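Local coordinates for protein histidinol-phosphatase (Bordetella pertussis, PDB 3FVV) that probably catalyses the dephosphorylation of histidinol phosphate to histidinol, the direct precursor of histidine, as a magnesium-dependent hydrolase of the HAD superfamily, at residues L8-L11 with D12-L16; W24-F27 with L28-G32; P139-D143 with G144-G148; F183-S187 with V188-P192. All coordinates share one frame; numbering follows the deposited sequence.

Contact 1: L8-L11 with D12-L16; sequences LFDL and DHTLL. With SO4 (sulfate ion), chain C.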
loop_
_atom_site.group_PDB
_atom_site.type_symbol
_atom_site.label_atom_id
_atom_site.label_comp_id
_atom_site.label_asym_id
_atom_site.label_seq_id
_atom_site.Cartn_x
_atom_site.Cartn_y
_atom_site.Cartn_z
ATOM N N LEU A 8 0.367 8.057 -9.439
ATOM C CA LEU A 8 0.613 6.971 -8.527
ATOM C C LEU A 8 0.286 7.437 -7.104
ATOM O O LEU A 8 0.691 8.533 -6.667
ATOM C CB LEU A 8 2.093 6.555 -8.582
ATOM C CG LEU A 8 2.584 6.219 -10.019
ATOM C CD1 LEU A 8 4.125 5.919 -9.996
ATOM C CD2 LEU A 8 1.813 5.098 -10.670
ATOM N N PHE A 9 -0.401 6.558 -6.383
ATOM C CA PHE A 9 -0.773 6.787 -5.012
ATOM C C PHE A 9 -0.254 5.734 -4.064
ATOM O O PHE A 9 -0.520 4.564 -4.227
ATOM C CB PHE A 9 -2.288 6.856 -4.930
ATOM C CG PHE A 9 -2.873 7.822 -5.864
ATOM C CD1 PHE A 9 -2.942 9.163 -5.529
ATOM C CD2 PHE A 9 -3.322 7.409 -7.098
ATOM C CE1 PHE A 9 -3.472 10.065 -6.391
ATOM C CE2 PHE A 9 -3.879 8.301 -7.987
ATOM C CZ PHE A 9 -3.986 9.635 -7.623
ATOM N N ASP A 10 0.460 6.173 -3.050
ATOM C CA ASP A 10 0.693 5.355 -1.849
ATOM C C ASP A 10 -0.651 5.135 -1.126
ATOM O O ASP A 10 -1.571 5.915 -1.272
ATOM C CB ASP A 10 1.689 6.101 -0.932
ATOM C CG ASP A 10 2.083 5.272 0.322
ATOM O OD1 ASP A 10 2.511 4.086 0.131
ATOM O OD2 ASP A 10 1.939 5.775 1.463
ATOM N N LEU A 11 -0.790 4.073 -0.343
ATOM C CA LEU A 11 -2.025 3.837 0.400
ATOM C C LEU A 11 -1.952 4.214 1.890
ATOM O O LEU A 11 -2.631 5.156 2.328
ATOM C CB LEU A 11 -2.466 2.375 0.290
ATOM C CG LEU A 11 -3.745 2.001 1.032
ATOM C CD1 LEU A 11 -4.891 2.757 0.472
ATOM C CD2 LEU A 11 -4.029 0.421 0.963
ATOM N N ASP A 12 -1.127 3.512 2.658
ATOM C CA ASP A 12 -1.231 3.598 4.116
ATOM C C ASP A 12 -0.747 4.934 4.595
ATOM O O ASP A 12 0.366 5.300 4.319
ATOM C CB ASP A 12 -0.500 2.429 4.785
ATOM C CG ASP A 12 -1.068 1.071 4.350
ATOM O OD1 ASP A 12 -2.293 0.874 4.355
ATOM O OD2 ASP A 12 -0.306 0.201 3.931
ATOM N N HIS A 13 -1.637 5.678 5.259
ATOM C CA HIS A 13 -1.363 7.028 5.785
ATOM C C HIS A 13 -1.312 8.077 4.707
ATOM O O HIS A 13 -1.106 9.232 5.003
ATOM C CB HIS A 13 -0.081 7.062 6.595
ATOM C CG HIS A 13 -0.131 6.156 7.777
ATOM N ND1 HIS A 13 -0.994 6.369 8.824
ATOM C CD2 HIS A 13 0.521 5.005 8.052
ATOM C CE1 HIS A 13 -0.850 5.405 9.714
ATOM N NE2 HIS A 13 0.067 4.565 9.274
ATOM N N THR A 14 -1.525 7.693 3.458
ATOM C CA THR A 14 -1.598 8.655 2.342
ATOM C C THR A 14 -3.052 8.784 1.938
ATOM O O THR A 14 -3.628 9.830 2.074
ATOM C CB THR A 14 -0.744 8.155 1.137
ATOM O OG1 THR A 14 0.631 8.204 1.520
ATOM C CG2 THR A 14 -0.964 9.015 -0.138
ATOM N N LEU A 15 -3.653 7.700 1.455
ATOM C CA LEU A 15 -5.066 7.738 1.090
ATOM C C LEU A 15 -5.957 7.318 2.249
ATOM O O LEU A 15 -7.111 7.674 2.254
ATOM C CB LEU A 15 -5.333 6.920 -0.177
ATOM C CG LEU A 15 -4.815 7.458 -1.531
ATOM C CD1 LEU A 15 -5.323 6.570 -2.644
ATOM C CD2 LEU A 15 -5.239 8.930 -1.759
ATOM N N LEU A 16 -5.418 6.600 3.263
ATOM C CA LEU A 16 -6.200 6.178 4.411
ATOM C C LEU A 16 -5.496 6.676 5.682
ATOM O O LEU A 16 -4.265 6.682 5.742
ATOM C CB LEU A 16 -6.344 4.652 4.470
ATOM C CG LEU A 16 -7.001 3.922 3.308
ATOM C CD1 LEU A 16 -6.799 2.420 3.537
ATOM C CD2 LEU A 16 -8.418 4.310 3.244
HETATM S S SO4 C . 2.266 1.571 1.991
HETATM O O1 SO4 C . 0.968 1.928 1.303
HETATM O O2 SO4 C . 3.342 1.099 1.037
HETATM O O3 SO4 C . 2.601 2.736 2.795
HETATM O O4 SO4 C . 2.071 0.449 2.922
#

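Contact 2: W24-F27 with L28-G32; sequences WADF and LARTG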
loop_
_atom_site.group_PDB
_atom_site.type_symbol
_atom_site.label_atom_id
_atom_site.label_comp_id
_atom_site.label_asym_id
_atom_site.label_seq_id
_atom_site.Cartn_x
_atom_site.Cartn_y
_atom_site.Cartn_z
ATOM N N TRP A 24 -5.379 -4.878 9.515
ATOM C CA TRP A 24 -5.797 -6.216 9.130
ATOM C C TRP A 24 -5.313 -7.301 10.096
ATOM O O TRP A 24 -6.128 -8.163 10.457
ATOM C CB TRP A 24 -5.357 -6.486 7.696
ATOM C CG TRP A 24 -5.515 -7.879 7.144
ATOM C CD1 TRP A 24 -4.479 -8.690 6.825
ATOM C CD2 TRP A 24 -6.725 -8.663 6.909
ATOM N NE1 TRP A 24 -4.951 -9.881 6.334
ATOM C CE2 TRP A 24 -6.316 -9.903 6.384
ATOM C CE3 TRP A 24 -8.072 -8.421 7.036
ATOM C CZ2 TRP A 24 -7.207 -10.892 5.974
ATOM C CZ3 TRP A 24 -8.966 -9.400 6.634
ATOM C CH2 TRP A 24 -8.526 -10.621 6.091
ATOM N N ALA A 25 -4.029 -7.275 10.494
ATOM C CA ALA A 25 -3.503 -8.201 11.502
ATOM C C ALA A 25 -4.274 -8.089 12.787
ATOM O O ALA A 25 -4.683 -9.093 13.428
ATOM C CB ALA A 25 -2.016 -7.902 11.780
ATOM N N ASP A 26 -4.499 -6.846 13.187
ATOM C CA ASP A 26 -5.186 -6.591 14.422
ATOM C C ASP A 26 -6.640 -7.019 14.327
ATOM O O ASP A 26 -7.208 -7.509 15.299
ATOM C CB ASP A 26 -5.119 -5.105 14.783
ATOM C CG ASP A 26 -5.686 -4.839 16.149
ATOM O OD1 ASP A 26 -5.219 -5.474 17.106
ATOM O OD2 ASP A 26 -6.612 -4.040 16.244
ATOM N N PHE A 27 -7.239 -6.844 13.153
ATOM C CA PHE A 27 -8.611 -7.269 12.917
ATOM C C PHE A 27 -8.739 -8.792 13.046
ATOM O O PHE A 27 -9.660 -9.303 13.694
ATOM C CB PHE A 27 -9.088 -6.779 11.558
ATOM C CG PHE A 27 -10.325 -7.470 11.059
ATOM C CD1 PHE A 27 -11.578 -6.944 11.335
ATOM C CD2 PHE A 27 -10.247 -8.603 10.292
ATOM C CE1 PHE A 27 -12.692 -7.535 10.892
ATOM C CE2 PHE A 27 -11.387 -9.205 9.854
ATOM C CZ PHE A 27 -12.605 -8.675 10.152
ATOM N N LEU A 28 -7.810 -9.528 12.453
ATOM C CA LEU A 28 -7.816 -10.997 12.581
ATOM C C LEU A 28 -7.566 -11.416 14.039
ATOM O O LEU A 28 -8.260 -12.322 14.556
ATOM C CB LEU A 28 -6.796 -11.651 11.638
ATOM C CG LEU A 28 -7.021 -11.478 10.126
ATOM C CD1 LEU A 28 -5.786 -11.953 9.393
ATOM C CD2 LEU A 28 -8.221 -12.238 9.664
ATOM N N ALA A 29 -6.649 -10.738 14.728
ATOM C CA ALA A 29 -6.375 -11.026 16.170
ATOM C C ALA A 29 -7.663 -10.867 17.035
ATOM O O ALA A 29 -8.077 -11.803 17.760
ATOM C CB ALA A 29 -5.247 -10.116 16.707
ATOM N N ARG A 30 -8.230 -9.658 16.966
ATOM C CA ARG A 30 -9.449 -9.234 17.672
ATOM C C ARG A 30 -10.637 -10.114 17.468
ATOM O O ARG A 30 -11.519 -10.148 18.260
ATOM C CB ARG A 30 -9.987 -7.911 17.091
ATOM C CG ARG A 30 -9.715 -6.713 17.851
ATOM C CD ARG A 30 -10.786 -5.584 17.607
ATOM N NE ARG A 30 -11.161 -5.201 16.220
ATOM C CZ ARG A 30 -10.346 -4.685 15.300
ATOM N NH1 ARG A 30 -9.040 -4.580 15.493
ATOM N NH2 ARG A 30 -10.843 -4.302 14.139
ATOM N N THR A 31 -10.707 -10.719 16.310
ATOM C CA THR A 31 -11.909 -11.234 15.812
ATOM C C THR A 31 -12.093 -12.777 15.780
ATOM O O THR A 31 -12.859 -13.260 14.971
ATOM C CB THR A 31 -12.036 -10.569 14.424
ATOM O OG1 THR A 31 -13.323 -10.026 14.246
ATOM C CG2 THR A 31 -11.644 -11.424 13.329
ATOM N N GLY A 32 -11.458 -13.635 16.545
ATOM C CA GLY A 32 -10.095 -13.878 16.675
ATOM C C GLY A 32 -9.917 -15.144 15.776
ATOM O O GLY A 32 -10.381 -16.266 16.056
#

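Contact 3: P139-D143 with G144-G148; sequences PEYRD and GRYTG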
loop_
_atom_site.group_PDB
_atom_site.type_symbol
_atom_site.label_atom_id
_atom_site.label_comp_id
_atom_site.label_asym_id
_atom_site.label_seq_id
_atom_site.Cartn_x
_atom_site.Cartn_y
_atom_site.Cartn_z
ATOM N N PRO A 139 1.284 -11.874 -2.578
ATOM C CA PRO A 139 1.455 -13.116 -1.858
ATOM C C PRO A 139 1.463 -14.289 -2.816
ATOM O O PRO A 139 0.607 -14.367 -3.691
ATOM C CB PRO A 139 0.216 -13.172 -0.929
ATOM C CG PRO A 139 -0.718 -12.249 -1.390
ATOM C CD PRO A 139 -0.102 -11.376 -2.542
ATOM N N GLU A 140 2.436 -15.192 -2.688
ATOM C CA GLU A 140 2.409 -16.421 -3.457
ATOM C C GLU A 140 1.138 -17.229 -3.067
ATOM O O GLU A 140 0.820 -17.405 -1.859
ATOM C CB GLU A 140 3.670 -17.244 -3.183
ATOM C CG GLU A 140 3.756 -18.532 -3.917
ATOM C CD GLU A 140 4.944 -19.400 -3.386
ATOM O OE1 GLU A 140 5.091 -19.616 -2.155
ATOM O OE2 GLU A 140 5.739 -19.823 -4.215
ATOM N N TYR A 141 0.465 -17.717 -4.101
ATOM C CA TYR A 141 -0.768 -18.530 -4.003
ATOM C C TYR A 141 -0.508 -19.743 -4.807
ATOM O O TYR A 141 -0.183 -19.620 -5.975
ATOM C CB TYR A 141 -1.919 -17.781 -4.646
ATOM C CG TYR A 141 -3.284 -18.384 -4.457
ATOM C CD1 TYR A 141 -3.917 -18.348 -3.230
ATOM C CD2 TYR A 141 -3.978 -18.896 -5.521
ATOM C CE1 TYR A 141 -5.181 -18.857 -3.075
ATOM C CE2 TYR A 141 -5.293 -19.403 -5.384
ATOM C CZ TYR A 141 -5.889 -19.384 -4.153
ATOM O OH TYR A 141 -7.178 -19.894 -3.975
ATOM N N ARG A 142 -0.605 -20.905 -4.221
ATOM C CA ARG A 142 -0.307 -22.143 -4.917
ATOM C C ARG A 142 -1.266 -23.177 -4.401
ATOM O O ARG A 142 -1.498 -23.302 -3.158
ATOM C CB ARG A 142 1.132 -22.593 -4.599
ATOM C CG ARG A 142 1.710 -23.734 -5.488
ATOM C CD ARG A 142 3.142 -24.131 -5.020
ATOM N NE ARG A 142 3.145 -24.598 -3.619
ATOM C CZ ARG A 142 4.065 -24.283 -2.720
ATOM N NH1 ARG A 142 5.076 -23.454 -2.997
ATOM N NH2 ARG A 142 3.959 -24.757 -1.502
ATOM N N ASP A 143 -1.816 -23.949 -5.328
ATOM C CA ASP A 143 -2.648 -25.049 -4.943
ATOM C C ASP A 143 -3.839 -24.564 -4.057
ATOM O O ASP A 143 -4.297 -25.269 -3.166
ATOM C CB ASP A 143 -1.840 -26.161 -4.222
ATOM C CG ASP A 143 -0.878 -26.930 -5.147
ATOM O OD1 ASP A 143 -1.237 -27.199 -6.307
ATOM O OD2 ASP A 143 0.210 -27.332 -4.667
ATOM N N GLY A 144 -4.376 -23.397 -4.369
ATOM C CA GLY A 144 -5.549 -22.906 -3.701
ATOM C C GLY A 144 -5.277 -22.325 -2.332
ATOM O O GLY A 144 -6.206 -22.091 -1.558
ATOM N N ARG A 145 -4.031 -22.051 -2.003
ATOM C CA ARG A 145 -3.798 -21.382 -0.723
ATOM C C ARG A 145 -2.615 -20.442 -0.783
ATOM O O ARG A 145 -1.708 -20.606 -1.619
ATOM C CB ARG A 145 -3.608 -22.404 0.377
ATOM C CG ARG A 145 -2.426 -23.283 0.124
ATOM C CD ARG A 145 -2.062 -24.244 1.287
ATOM N NE ARG A 145 -1.402 -23.609 2.449
ATOM C CZ ARG A 145 -0.077 -23.506 2.627
ATOM N NH1 ARG A 145 0.791 -23.939 1.732
ATOM N NH2 ARG A 145 0.376 -22.948 3.734
ATOM N N TYR A 146 -2.665 -19.416 0.066
ATOM C CA TYR A 146 -1.492 -18.574 0.262
ATOM C C TYR A 146 -0.410 -19.356 0.989
ATOM O O TYR A 146 -0.683 -20.062 1.965
ATOM C CB TYR A 146 -1.915 -17.331 1.031
ATOM C CG TYR A 146 -2.769 -16.516 0.151
ATOM C CD1 TYR A 146 -2.243 -15.906 -0.980
ATOM C CD2 TYR A 146 -4.108 -16.379 0.390
ATOM C CE1 TYR A 146 -3.051 -15.130 -1.821
ATOM C CE2 TYR A 146 -4.903 -15.653 -0.461
ATOM C CZ TYR A 146 -4.391 -15.018 -1.559
ATOM O OH TYR A 146 -5.255 -14.297 -2.382
ATOM N N THR A 147 0.805 -19.312 0.467
ATOM C CA THR A 147 1.904 -20.090 1.042
ATOM C C THR A 147 2.637 -19.391 2.198
ATOM O O THR A 147 3.394 -20.040 2.919
ATOM C CB THR A 147 2.989 -20.366 0.005
ATOM O OG1 THR A 147 3.534 -19.112 -0.400
ATOM C CG2 THR A 147 2.410 -21.150 -1.224
ATOM N N GLY A 148 2.451 -18.083 2.378
ATOM C CA GLY A 148 3.303 -17.340 3.317
ATOM C C GLY A 148 4.553 -16.680 2.739
ATOM O O GLY A 148 5.241 -15.894 3.445
HETATM O O HOH W 1 1.810 -16.156 0.356
#

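Contact 4: F183-S187 with V188-P192; sequences FYSDS and VNDVP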
loop_
_atom_site.group_PDB
_atom_site.type_symbol
_atom_site.label_atom_id
_atom_site.label_comp_id
_atom_site.label_asym_id
_atom_site.label_seq_id
_atom_site.Cartn_x
_atom_site.Cartn_y
_atom_site.Cartn_z
ATOM N N PHE A 183 3.438 11.166 -7.807
ATOM C CA PHE A 183 3.411 10.128 -6.777
ATOM C C PHE A 183 3.163 10.847 -5.455
ATOM O O PHE A 183 3.834 11.840 -5.158
ATOM C CB PHE A 183 4.702 9.305 -6.727
ATOM C CG PHE A 183 4.711 8.237 -5.658
ATOM C CD1 PHE A 183 3.620 7.373 -5.478
ATOM C CD2 PHE A 183 5.820 8.082 -4.838
ATOM C CE1 PHE A 183 3.622 6.421 -4.496
ATOM C CE2 PHE A 183 5.854 7.099 -3.875
ATOM C CZ PHE A 183 4.750 6.281 -3.668
ATOM N N TYR A 184 2.109 10.433 -4.754
ATOM C CA TYR A 184 1.784 10.897 -3.453
ATOM C C TYR A 184 2.236 9.889 -2.377
ATOM O O TYR A 184 1.897 8.725 -2.453
ATOM C CB TYR A 184 0.257 11.063 -3.335
ATOM C CG TYR A 184 -0.393 12.060 -4.274
ATOM C CD1 TYR A 184 -0.845 13.280 -3.814
ATOM C CD2 TYR A 184 -0.599 11.753 -5.613
ATOM C CE1 TYR A 184 -1.456 14.164 -4.664
ATOM C CE2 TYR A 184 -1.178 12.649 -6.477
ATOM C CZ TYR A 184 -1.626 13.848 -5.986
ATOM O OH TYR A 184 -2.236 14.731 -6.843
ATOM N N SER A 185 3.002 10.319 -1.369
ATOM C CA SER A 185 3.344 9.444 -0.274
ATOM C C SER A 185 3.677 10.218 0.983
ATOM O O SER A 185 3.964 11.383 0.938
ATOM C CB SER A 185 4.490 8.455 -0.623
ATOM O OG SER A 185 4.584 7.420 0.383
ATOM N N ASP A 186 3.693 9.508 2.101
ATOM C CA ASP A 186 3.838 10.112 3.442
ATOM C C ASP A 186 5.184 9.852 4.078
ATOM O O ASP A 186 5.495 10.504 5.071
ATOM C CB ASP A 186 2.843 9.519 4.408
ATOM C CG ASP A 186 3.092 8.041 4.651
ATOM O OD1 ASP A 186 3.218 7.350 3.655
ATOM O OD2 ASP A 186 3.234 7.587 5.800
ATOM N N SER A 187 5.954 8.928 3.507
ATOM C CA SER A 187 7.050 8.257 4.206
ATOM C C SER A 187 8.398 8.380 3.530
ATOM O O SER A 187 8.502 8.323 2.291
ATOM C CB SER A 187 6.740 6.770 4.269
ATOM O OG SER A 187 7.826 6.045 4.809
ATOM N N VAL A 188 9.453 8.453 4.347
ATOM C CA VAL A 188 10.803 8.515 3.828
ATOM C C VAL A 188 11.150 7.216 3.137
ATOM O O VAL A 188 12.021 7.215 2.276
ATOM C CB VAL A 188 11.860 8.881 4.915
ATOM C CG1 VAL A 188 13.259 8.842 4.343
ATOM C CG2 VAL A 188 11.595 10.290 5.472
ATOM N N ASN A 189 10.440 6.124 3.467
ATOM C CA ASN A 189 10.580 4.858 2.739
ATOM C C ASN A 189 10.359 5.009 1.252
ATOM O O ASN A 189 10.908 4.262 0.468
ATOM C CB ASN A 189 9.594 3.803 3.233
ATOM C CG ASN A 189 10.011 3.130 4.561
ATOM O OD1 ASN A 189 9.155 2.667 5.332
ATOM N ND2 ASN A 189 11.277 3.006 4.780
ATOM N N ASP A 190 9.516 5.950 0.865
ATOM C CA ASP A 190 9.172 6.152 -0.553
ATOM C C ASP A 190 9.937 7.259 -1.309
ATOM O O ASP A 190 9.580 7.622 -2.461
ATOM C CB ASP A 190 7.678 6.395 -0.682
ATOM C CG ASP A 190 6.883 5.091 -0.718
ATOM O OD1 ASP A 190 7.518 4.069 -1.063
ATOM O OD2 ASP A 190 5.657 5.099 -0.401
ATOM N N VAL A 191 11.017 7.752 -0.734
ATOM C CA VAL A 191 11.883 8.696 -1.457
ATOM C C VAL A 191 12.316 8.088 -2.818
ATOM O O VAL A 191 12.368 8.773 -3.821
ATOM C CB VAL A 191 13.095 9.109 -0.559
ATOM C CG1 VAL A 191 14.289 9.856 -1.395
ATOM C CG2 VAL A 191 12.594 9.916 0.696
ATOM N N PRO A 192 12.570 6.768 -2.881
ATOM C CA PRO A 192 12.950 6.248 -4.194
ATOM C C PRO A 192 11.971 6.517 -5.308
ATOM O O PRO A 192 12.367 7.111 -6.338
ATOM C CB PRO A 192 13.124 4.752 -3.936
ATOM C CG PRO A 192 13.669 4.693 -2.555
ATOM C CD PRO A 192 12.935 5.821 -1.806
HETATM O O HOH W 2 4.809 5.074 2.257
#

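Contact 1: L8-L11 with D12-L16
The carbonyl oxygen of Leu-11 is gripped by three successive amides. Leu-15 N lies 2.9 Å from Leu-11 O, Thr-14 N reaches the same Leu-11 O from above the carbonyl plane at 3.0 Å, and Leu-16 N makes a longer bond to it. They curl the loop back on itself. Asp-10 crosses Thr-14 at about a right angle, and Thr-14 OG1 donates to the anti lone pair of Asp-10 OD2 at 2.8 Å. This bond and a salt bridge from Asp-10 OD1 to Lys-160 together limit the rotation of the carboxylate; with Asp-10 CG anti to the backbone N (chi1 -176°), it lies between Thr-14 and the sulfate. Sulfate O1 accepts from Asp-12 N at 3.0 Å, almost straight (174°), and from Leu-11 N. Leucines suit the buried part of the loop, where Leu-11 CD1 meets Leu-16 CD1 at 3.6 Å. The sequence DLDHT matches HAD motif I, DxDxT, whose first aspartate is the nucleophile in relatives; the sulfate probably marks the phosphate site, which Lys-160 also lines. The loop leaves the tip of strand 5-9, held between parallel strands 110-115 and 180-185, while Leu-15 packs on helix 95-106.

Contact 2: W24-F27 with L28-G32
Leu-28 lies across one face of the Trp-24 indole, one helical turn further on. Its CD1 sits 4.0 Å from the centroid of the five-membered ring, 26° off the normal, a CH-pi contact, and the other branch, CD2, reaches the far end of the indole at Trp-24 CH2 (3.9 Å). The indole can take up this pose because its CG stands anti to the backbone N (chi1 172°). A flat ring suits the place: it offers one broad surface to both methyl branches. At Phe-27, Arg-30 NH2 comes to the ring edge, 3.9 Å from Phe-27 CD1, with guanidinium and ring nearly perpendicular. The Arg-30 chain bends at chi3 and brings NH1 to 2.6 Å from Asp-26 OD2, a salt bridge made at the guanidinium edge although the two planes are 51° apart. Regular i to i+4 backbone bonds, such as Leu-28 N to Trp-24 O at 2.9 Å, set this spacing. Helices 58-70 and 74-89 pack against the apolar side, consistent with a helical cap as in SerB relatives. Asp-26 also pairs with Arg-41 of helix 37-53 through its other oxygen, so its buried carboxylate is shared between two arginines, which probably stabilises its negative charge and ties two helices together.

Contact 3: P139-D143 with G144-G148
A beta hairpin with a two-residue loop joins strands 139-142 and 145-147 through a type I' turn from Arg-142 to Arg-145, the strand directions lying 129° apart. Arg-142 and Arg-145 form its hydrogen-bonded pair, with Arg-142 N to Arg-145 O at 2.8 Å and the return bond longer. Asp-143 and Gly-144 fill the turn with positive phi values; an aspartate tolerates the first such position, and glycine is the natural residue for the second. Beyond, Thr-147 N bonds to Glu-140 O at 3.0 Å, and a water donates to that same Glu-140 O while accepting from Gly-148 N. On one face of the hairpin the non-hydrogen-bonded pair Tyr-141 and Tyr-146 meets edge to face, planes at 56°: Tyr-141 CD1 stands over the centre of the Tyr-146 ring, the closest approach being 3.6 Å to Tyr-146 CE1. One face of Tyr-141 also covers the turn's backbone, near Arg-145 N. Its CG lies anti to the backbone N (chi1 -172°), swinging the ring across to the partner strand. Pro-139 lies alongside Tyr-146, CB to CD1 at 3.7 Å. On the other face Thr-147 CG2 rests over the centre of the Arg-142 guanidinium, 3.8 Å from CZ, while Thr-147 OG1 donates to Glu-140 OE1 at a doubtfully short distance. Glu-140 also pairs with Arg-149. The hairpin extends from the core sheet: Pro-139 and Tyr-146 pack on Leu-69 of helix 58-70, and Tyr-146 also touches Leu-77 of helix 74-89.

Contact 4: F183-S187 with V188-P192
Phe-183, on strand 180-185, turns the edge of its ring to Asp-190. CZ is 3.6 Å from Asp-190 OD2, and the ring and carboxylate planes are 66° apart. The rim hydrogens of a benzene ring carry slight positive charge, so an aromatic edge is an acceptable wall for a carboxylate. Two residues on, Ser-185 OG stands anti to its own backbone N (chi1 -167°), which points the hydroxyl at the acid; it donates to the anti lone pair of Asp-190 OD2 at 2.7 Å. A small hydroxyl residue suits this buried spot. Asp-186 is linked to Asp-190 through a water, which lies 3.1 Å from Asp-186 OD1 and 2.8 Å from Asp-190 OD2. Ser-187 shapes the turn itself. Its OG accepts from Asn-189 N at 2.9 Å, an ST turn, while Ser-187 O takes Asp-190 N at 2.9 Å from above the carbonyl plane. Together these bonds fold the chain from the strand into helix 191-196 and set Asp-190 at the N-cap position, although its side chain faces Ser-185 instead of capping. The spacing of Asp-186 and Asp-190 matches HAD motif IV, whose acids help bind magnesium in relatives. Asp-190 OD2 also meets Lys-160 in a salt bridge, so the serine, the lysine and a water grip one carboxylate oxygen, with the ring edge beside it, near the probable phosphate site.

Contacts 1 and 4, the first buried and the second partly buried, belong together: they leave neighbouring parallel strands, 5-9 and 180-185, of the core sheet, and touch through Asp-10 N and Tyr-184 O. Acids, hydroxyls and backbone amides dominate both, as befits loops at the probable active site, and Lys-160 pairs with an aspartate of each. Contact 2 is buried too, but about 22 Å from contact 1 between centres; there aromatic and aliphatic packing along one helix prevails, with a salt bridge to one side. Contact 3 lies at the surface and mixes an edge-to-face tyrosine pair with charged residues. Helices 58-70 and 74-89 adjoin both contacts 2 and 3, while contacts 1, 3 and 4 reach the same sheet.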